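Local coordinates for putative modulator of DNA gyrase (Bacteroides thetaiotaomicron, PDB 1VPB), which probably acts as a metallopeptidase of the PmbA/TldD (peptidase U62) family, although it was named a putative modulator of DNA gyrase, at residues S350-L364 with T426-S440. Numbering follows the deposited sequence.
Sequences SILVMETGDKNLDGL and TGNDPRLNSSWRIPS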
loop_
_atom_site.group_PDB
_atom_site.type_symbol
_atom_site.label_atom_id
_atom_site.label_comp_id
_atom_site.label_asym_id
_atom_site.label_seq_id
_atom_site.Cartn_x
_atom_site.Cartn_y
_atom_site.Cartn_z
ATOM N N SER A 350 -16.160 14.568 -8.005
ATOM C CA SER A 350 -15.619 14.107 -9.264
ATOM C C SER A 350 -14.482 15.022 -9.723
ATOM O O SER A 350 -13.368 14.568 -9.921
ATOM C CB SER A 350 -16.690 14.056 -10.310
ATOM O OG SER A 350 -17.729 13.101 -9.991
ATOM N N ILE A 351 -14.780 16.336 -9.827
ATOM C CA ILE A 351 -13.747 17.326 -10.115
ATOM C C ILE A 351 -13.993 18.515 -9.236
ATOM O O ILE A 351 -15.037 19.126 -9.328
ATOM C CB ILE A 351 -13.745 17.796 -11.606
ATOM C CG1 ILE A 351 -13.547 16.635 -12.556
ATOM C CG2 ILE A 351 -12.620 18.831 -11.812
ATOM C CD1 ILE A 351 -13.655 16.998 -14.043
ATOM N N LEU A 352 -13.055 18.772 -8.322
ATOM C CA LEU A 352 -13.182 19.925 -7.440
ATOM C C LEU A 352 -12.543 21.134 -8.057
ATOM O O LEU A 352 -11.362 21.118 -8.444
ATOM C CB LEU A 352 -12.574 19.664 -6.096
ATOM C CG LEU A 352 -13.304 18.553 -5.312
ATOM C CD1 LEU A 352 -12.543 18.247 -4.067
ATOM C CD2 LEU A 352 -14.710 18.894 -4.935
ATOM N N VAL A 353 -13.329 22.195 -8.138
ATOM C CA VAL A 353 -12.860 23.437 -8.774
ATOM C C VAL A 353 -13.014 24.593 -7.786
ATOM O O VAL A 353 -14.137 24.964 -7.392
ATOM C CB VAL A 353 -13.653 23.749 -10.040
ATOM C CG1 VAL A 353 -13.159 25.074 -10.673
ATOM C CG2 VAL A 353 -13.579 22.553 -11.055
ATOM N N MET A 354 -11.882 25.160 -7.401
ATOM C CA MET A 354 -11.856 26.328 -6.538
ATOM C C MET A 354 -11.930 27.579 -7.410
ATOM O O MET A 354 -11.316 27.634 -8.476
ATOM C CB MET A 354 -10.559 26.330 -5.721
ATOM C CG MET A 354 -10.426 27.451 -4.711
ATOM S SD MET A 354 -11.249 27.197 -3.117
ATOM C CE MET A 354 -10.198 25.955 -2.388
ATOM N N GLU A 355 -12.706 28.561 -6.968
ATOM C CA GLU A 355 -12.759 29.853 -7.640
ATOM C C GLU A 355 -11.379 30.494 -7.611
ATOM O O GLU A 355 -10.694 30.488 -6.587
ATOM C CB GLU A 355 -13.833 30.719 -7.004
ATOM C CG GLU A 355 -13.778 32.170 -7.408
ATOM C CD GLU A 355 -14.815 32.951 -6.641
ATOM O OE1 GLU A 355 -15.986 32.791 -7.045
ATOM O OE2 GLU A 355 -14.444 33.638 -5.629
ATOM N N THR A 356 -10.927 31.004 -8.773
ATOM C CA THR A 356 -9.611 31.625 -8.914
ATOM C C THR A 356 -9.618 33.138 -8.821
ATOM O O THR A 356 -10.630 33.770 -9.115
ATOM C CB THR A 356 -9.003 31.231 -10.286
ATOM O OG1 THR A 356 -9.981 31.489 -11.311
ATOM C CG2 THR A 356 -8.743 29.736 -10.336
ATOM N N GLY A 357 -8.500 33.670 -8.352
ATOM C CA GLY A 357 -8.233 35.106 -8.265
ATOM C C GLY A 357 -7.480 35.547 -9.485
ATOM O O GLY A 357 -7.493 34.862 -10.518
ATOM N N ASP A 358 -6.818 36.693 -9.383
ATOM C CA ASP A 358 -6.189 37.301 -10.566
ATOM C C ASP A 358 -4.672 37.379 -10.495
ATOM O O ASP A 358 -4.060 38.028 -11.338
ATOM C CB ASP A 358 -6.786 38.696 -10.831
ATOM C CG ASP A 358 -6.538 39.680 -9.690
ATOM O OD1 ASP A 358 -5.877 39.306 -8.698
ATOM O OD2 ASP A 358 -6.980 40.857 -9.705
ATOM N N LYS A 359 -4.066 36.731 -9.503
ATOM C CA LYS A 359 -2.615 36.574 -9.451
ATOM C C LYS A 359 -2.148 35.119 -9.506
ATOM O O LYS A 359 -2.884 34.214 -9.123
ATOM C CB LYS A 359 -2.138 37.195 -8.159
ATOM C CG LYS A 359 -2.543 38.666 -8.041
ATOM C CD LYS A 359 -1.740 39.331 -6.955
ATOM C CE LYS A 359 -2.318 40.688 -6.585
ATOM N NZ LYS A 359 -1.415 41.328 -5.594
ATOM N N ASN A 360 -0.928 34.895 -10.009
ATOM C CA ASN A 360 -0.302 33.591 -9.919
ATOM C C ASN A 360 0.530 33.551 -8.658
ATOM O O ASN A 360 0.550 34.484 -7.910
ATOM C CB ASN A 360 0.555 33.284 -11.157
ATOM C CG ASN A 360 1.708 34.246 -11.352
ATOM O OD1 ASN A 360 2.093 35.002 -10.469
ATOM N ND2 ASN A 360 2.275 34.224 -12.557
ATOM N N LEU A 361 1.207 32.445 -8.423
ATOM C CA LEU A 361 1.976 32.277 -7.198
ATOM C C LEU A 361 2.964 33.410 -6.960
ATOM O O LEU A 361 3.058 33.940 -5.853
ATOM C CB LEU A 361 2.664 30.913 -7.209
ATOM C CG LEU A 361 3.570 30.572 -6.028
ATOM C CD1 LEU A 361 2.754 30.655 -4.742
ATOM C CD2 LEU A 361 4.195 29.216 -6.149
ATOM N N ASP A 362 3.709 33.789 -7.997
ATOM C CA ASP A 362 4.694 34.843 -7.854
ATOM C C ASP A 362 4.039 36.128 -7.440
ATOM O O ASP A 362 4.546 36.839 -6.583
ATOM C CB ASP A 362 5.478 35.041 -9.163
ATOM C CG ASP A 362 6.413 33.877 -9.474
ATOM O OD1 ASP A 362 6.934 33.225 -8.534
ATOM O OD2 ASP A 362 6.684 33.535 -10.650
ATOM N N GLY A 363 2.881 36.405 -8.029
ATOM C CA GLY A 363 2.134 37.623 -7.755
ATOM C C GLY A 363 1.610 37.649 -6.323
ATOM O O GLY A 363 1.618 38.689 -5.653
ATOM N N LEU A 364 1.151 36.489 -5.847
ATOM C CA LEU A 364 0.710 36.348 -4.452
ATOM C C LEU A 364 1.882 36.538 -3.455
ATOM O O LEU A 364 1.736 37.230 -2.437
ATOM C CB LEU A 364 0.043 34.974 -4.261
ATOM C CG LEU A 364 -1.243 34.747 -5.040
ATOM C CD1 LEU A 364 -1.648 33.282 -4.997
ATOM C CD2 LEU A 364 -2.378 35.591 -4.500
ATOM N N THR A 426 -6.913 33.484 -3.545
ATOM C CA THR A 426 -6.609 32.310 -4.343
ATOM C C THR A 426 -5.971 32.753 -5.659
ATOM O O THR A 426 -6.254 33.851 -6.179
ATOM C CB THR A 426 -7.834 31.450 -4.633
ATOM O OG1 THR A 426 -8.749 32.114 -5.520
ATOM C CG2 THR A 426 -8.655 31.137 -3.339
ATOM N N GLY A 427 -5.133 31.891 -6.186
ATOM C CA GLY A 427 -4.388 32.192 -7.437
ATOM C C GLY A 427 -5.217 31.887 -8.658
ATOM O O GLY A 427 -6.369 31.455 -8.559
ATOM N N ASN A 428 -4.608 32.145 -9.806
ATOM C CA ASN A 428 -5.145 31.797 -11.107
ATOM C C ASN A 428 -4.435 30.589 -11.745
ATOM O O ASN A 428 -4.459 30.391 -12.977
ATOM C CB ASN A 428 -5.028 33.037 -11.997
ATOM C CG ASN A 428 -3.596 33.487 -12.176
ATOM O OD1 ASN A 428 -2.618 32.735 -11.898
ATOM N ND2 ASN A 428 -3.428 34.721 -12.690
ATOM N N ASP A 429 -3.821 29.754 -10.918
ATOM C CA ASP A 429 -2.884 28.769 -11.358
ATOM C C ASP A 429 -3.163 27.304 -10.897
ATOM O O ASP A 429 -2.220 26.619 -10.445
ATOM C CB ASP A 429 -1.468 29.209 -10.961
ATOM C CG ASP A 429 -1.309 29.429 -9.463
ATOM O OD1 ASP A 429 -2.342 29.437 -8.735
ATOM O OD2 ASP A 429 -0.182 29.578 -8.947
ATOM N N PRO A 430 -4.416 26.840 -11.017
ATOM C CA PRO A 430 -4.744 25.469 -10.677
ATOM C C PRO A 430 -4.028 24.512 -11.625
ATOM O O PRO A 430 -3.755 24.893 -12.762
ATOM C CB PRO A 430 -6.245 25.385 -10.934
ATOM C CG PRO A 430 -6.556 26.470 -11.855
ATOM C CD PRO A 430 -5.587 27.546 -11.537
ATOM N N ARG A 431 -3.740 23.298 -11.176
ATOM C CA ARG A 431 -3.226 22.236 -12.053
ATOM C C ARG A 431 -4.408 21.573 -12.739
ATOM O O ARG A 431 -5.126 20.784 -12.143
ATOM C CB ARG A 431 -2.439 21.211 -11.226
ATOM C CG ARG A 431 -1.201 21.804 -10.574
ATOM C CD ARG A 431 -0.186 20.776 -9.964
ATOM N NE ARG A 431 0.453 19.756 -10.847
ATOM C CZ ARG A 431 1.209 19.973 -11.951
ATOM N NH1 ARG A 431 1.408 21.197 -12.430
ATOM N NH2 ARG A 431 1.754 18.930 -12.610
ATOM N N LEU A 432 -4.640 21.915 -13.987
ATOM C CA LEU A 432 -5.815 21.398 -14.698
ATOM C C LEU A 432 -5.786 19.920 -15.045
ATOM O O LEU A 432 -6.833 19.345 -15.346
ATOM C CB LEU A 432 -6.073 22.217 -15.935
ATOM C CG LEU A 432 -6.292 23.717 -15.699
ATOM C CD1 LEU A 432 -6.479 24.452 -17.015
ATOM C CD2 LEU A 432 -7.437 23.971 -14.747
ATOM N N ASN A 433 -4.619 19.292 -15.008
ATOM C CA ASN A 433 -4.530 17.864 -15.318
ATOM C C ASN A 433 -4.844 16.989 -14.087
ATOM O O ASN A 433 -4.840 15.750 -14.162
ATOM C CB ASN A 433 -3.157 17.563 -15.956
ATOM C CG ASN A 433 -2.969 18.241 -17.320
ATOM O OD1 ASN A 433 -1.990 18.981 -17.559
ATOM N ND2 ASN A 433 -3.875 17.963 -18.232
ATOM N N SER A 434 -5.153 17.644 -12.961
ATOM C CA SER A 434 -5.605 16.971 -11.755
ATOM C C SER A 434 -7.143 17.028 -11.677
ATOM O O SER A 434 -7.722 17.966 -12.110
ATOM C CB SER A 434 -5.049 17.738 -10.527
ATOM O OG SER A 434 -5.452 17.090 -9.334
ATOM N N SER A 435 -7.766 16.050 -11.043
ATOM C CA SER A 435 -9.165 16.172 -10.635
ATOM C C SER A 435 -9.436 17.171 -9.506
ATOM O O SER A 435 -10.603 17.517 -9.258
ATOM C CB SER A 435 -9.766 14.814 -10.299
ATOM O OG SER A 435 -9.088 14.283 -9.165
ATOM N N TRP A 436 -8.357 17.603 -8.844
ATOM C CA TRP A 436 -8.326 18.682 -7.838
ATOM C C TRP A 436 -7.813 19.957 -8.557
ATOM O O TRP A 436 -6.612 20.084 -8.740
ATOM C CB TRP A 436 -7.324 18.344 -6.719
ATOM C CG TRP A 436 -7.690 17.106 -5.897
ATOM C CD1 TRP A 436 -7.515 15.799 -6.247
ATOM C CD2 TRP A 436 -8.300 17.099 -4.609
ATOM N NE1 TRP A 436 -7.991 14.973 -5.253
ATOM C CE2 TRP A 436 -8.480 15.751 -4.234
ATOM C CE3 TRP A 436 -8.735 18.100 -3.729
ATOM C CZ2 TRP A 436 -9.064 15.386 -3.022
ATOM C CZ3 TRP A 436 -9.297 17.728 -2.518
ATOM C CH2 TRP A 436 -9.455 16.382 -2.177
ATOM N N ARG A 437 -8.693 20.858 -8.994
ATOM C CA ARG A 437 -8.231 22.075 -9.678
ATOM C C ARG A 437 -8.224 23.204 -8.651
ATOM O O ARG A 437 -9.149 24.016 -8.560
ATOM C CB ARG A 437 -9.212 22.328 -10.805
ATOM C CG ARG A 437 -9.186 21.318 -11.926
ATOM C CD ARG A 437 -10.099 21.658 -13.053
ATOM N NE ARG A 437 -9.886 20.697 -14.138
ATOM C CZ ARG A 437 -10.116 20.934 -15.408
ATOM N NH1 ARG A 437 -10.627 22.086 -15.799
ATOM N NH2 ARG A 437 -9.885 19.986 -16.296
ATOM N N ILE A 438 -7.165 23.221 -7.867
ATOM C CA ILE A 438 -7.004 24.130 -6.748
ATOM C C ILE A 438 -5.755 24.982 -6.994
ATOM O O ILE A 438 -4.655 24.437 -7.143
ATOM C CB ILE A 438 -6.775 23.335 -5.434
ATOM C CG1 ILE A 438 -7.809 22.186 -5.296
ATOM C CG2 ILE A 438 -6.787 24.256 -4.263
ATOM C CD1 ILE A 438 -9.230 22.545 -5.340
ATOM N N PRO A 439 -5.922 26.304 -7.051
ATOM C CA PRO A 439 -4.798 27.200 -7.314
ATOM C C PRO A 439 -3.933 27.373 -6.055
ATOM O O PRO A 439 -4.227 26.771 -4.986
ATOM C CB PRO A 439 -5.502 28.527 -7.654
ATOM C CG PRO A 439 -6.672 28.531 -6.817
ATOM C CD PRO A 439 -7.171 27.070 -6.827
ATOM N N SER A 440 -2.931 28.237 -6.160
ATOM C CA SER A 440 -2.186 28.720 -5.021
ATOM C C SER A 440 -3.152 29.367 -4.026
ATOM O O SER A 440 -4.185 29.928 -4.397
ATOM C CB SER A 440 -1.085 29.734 -5.444
ATOM O OG SER A 440 -0.103 29.097 -6.276
HETATM O O HOH W 1 -9.590 26.293 -10.094
HETATM O O HOH W 2 -5.185 36.245 -6.810
#
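Leu352 lays its CD1 methyl over one face of the Trp436 indole, a CH-pi contact 4.0 Å from CD1 to the centroid of the six-membered ring, while Ser434 OG lies level with the ring at its rim, accepting from Trp436 N in an ST turn. Leu352 and Trp436 are partners in a parallel beta bridge, strand 352-354 beside the short edge strand 436-437 of a mixed sheet within the C-terminal domain, and their bulky apolar groups suit a face packed by helix 256-265. On the opposite side of the sheet, beside Val353, the guanidinium of Arg437 carries Leu432 CB above the middle of one face, and Ile351 CG2 approaches obliquely. With CG anti to the carbonyl carbon (chi1 -68°), the extended arginine chain runs alongside Val353, its CD methylene serving as the apolar part. Backbone bonds fix the register: Leu352 N gives to Ser435 O, Arg437 N to Leu352 O at 2.7 Å, and Met354 N almost straight (175°) to Arg437 O. Where the strands part, water 1 bridges Met354 O and Arg437 O, and Pro439 CD packs against Met354 CB at 3.6 Å.

Farther on, Thr426 suits its place because OG1 donates to Glu355 O, 2.8 Å away, and Asn428 N reaches Lys359 O. A CB on Gly427 would run into Asp429 OD1. Asn360 N-caps helix 361-366, its OD1 accepting from Gly363 N at 2.9 Å. Asp429 holds Ser440 with both oxygens, OD1 taking Ser440 N and OD2 Ser440 OG, both on the syn side; OD2 reaches the helix start through a weak bond from Leu361 N. Replacing this aspartate by an alanine is likely to leave Ser440 N and OG, and the Leu361 N-H, without these acceptors, and the serine hydroxyl able to turn. That hydroxyl also touches Leu361, with OG 3.4 Å from Leu361 CB.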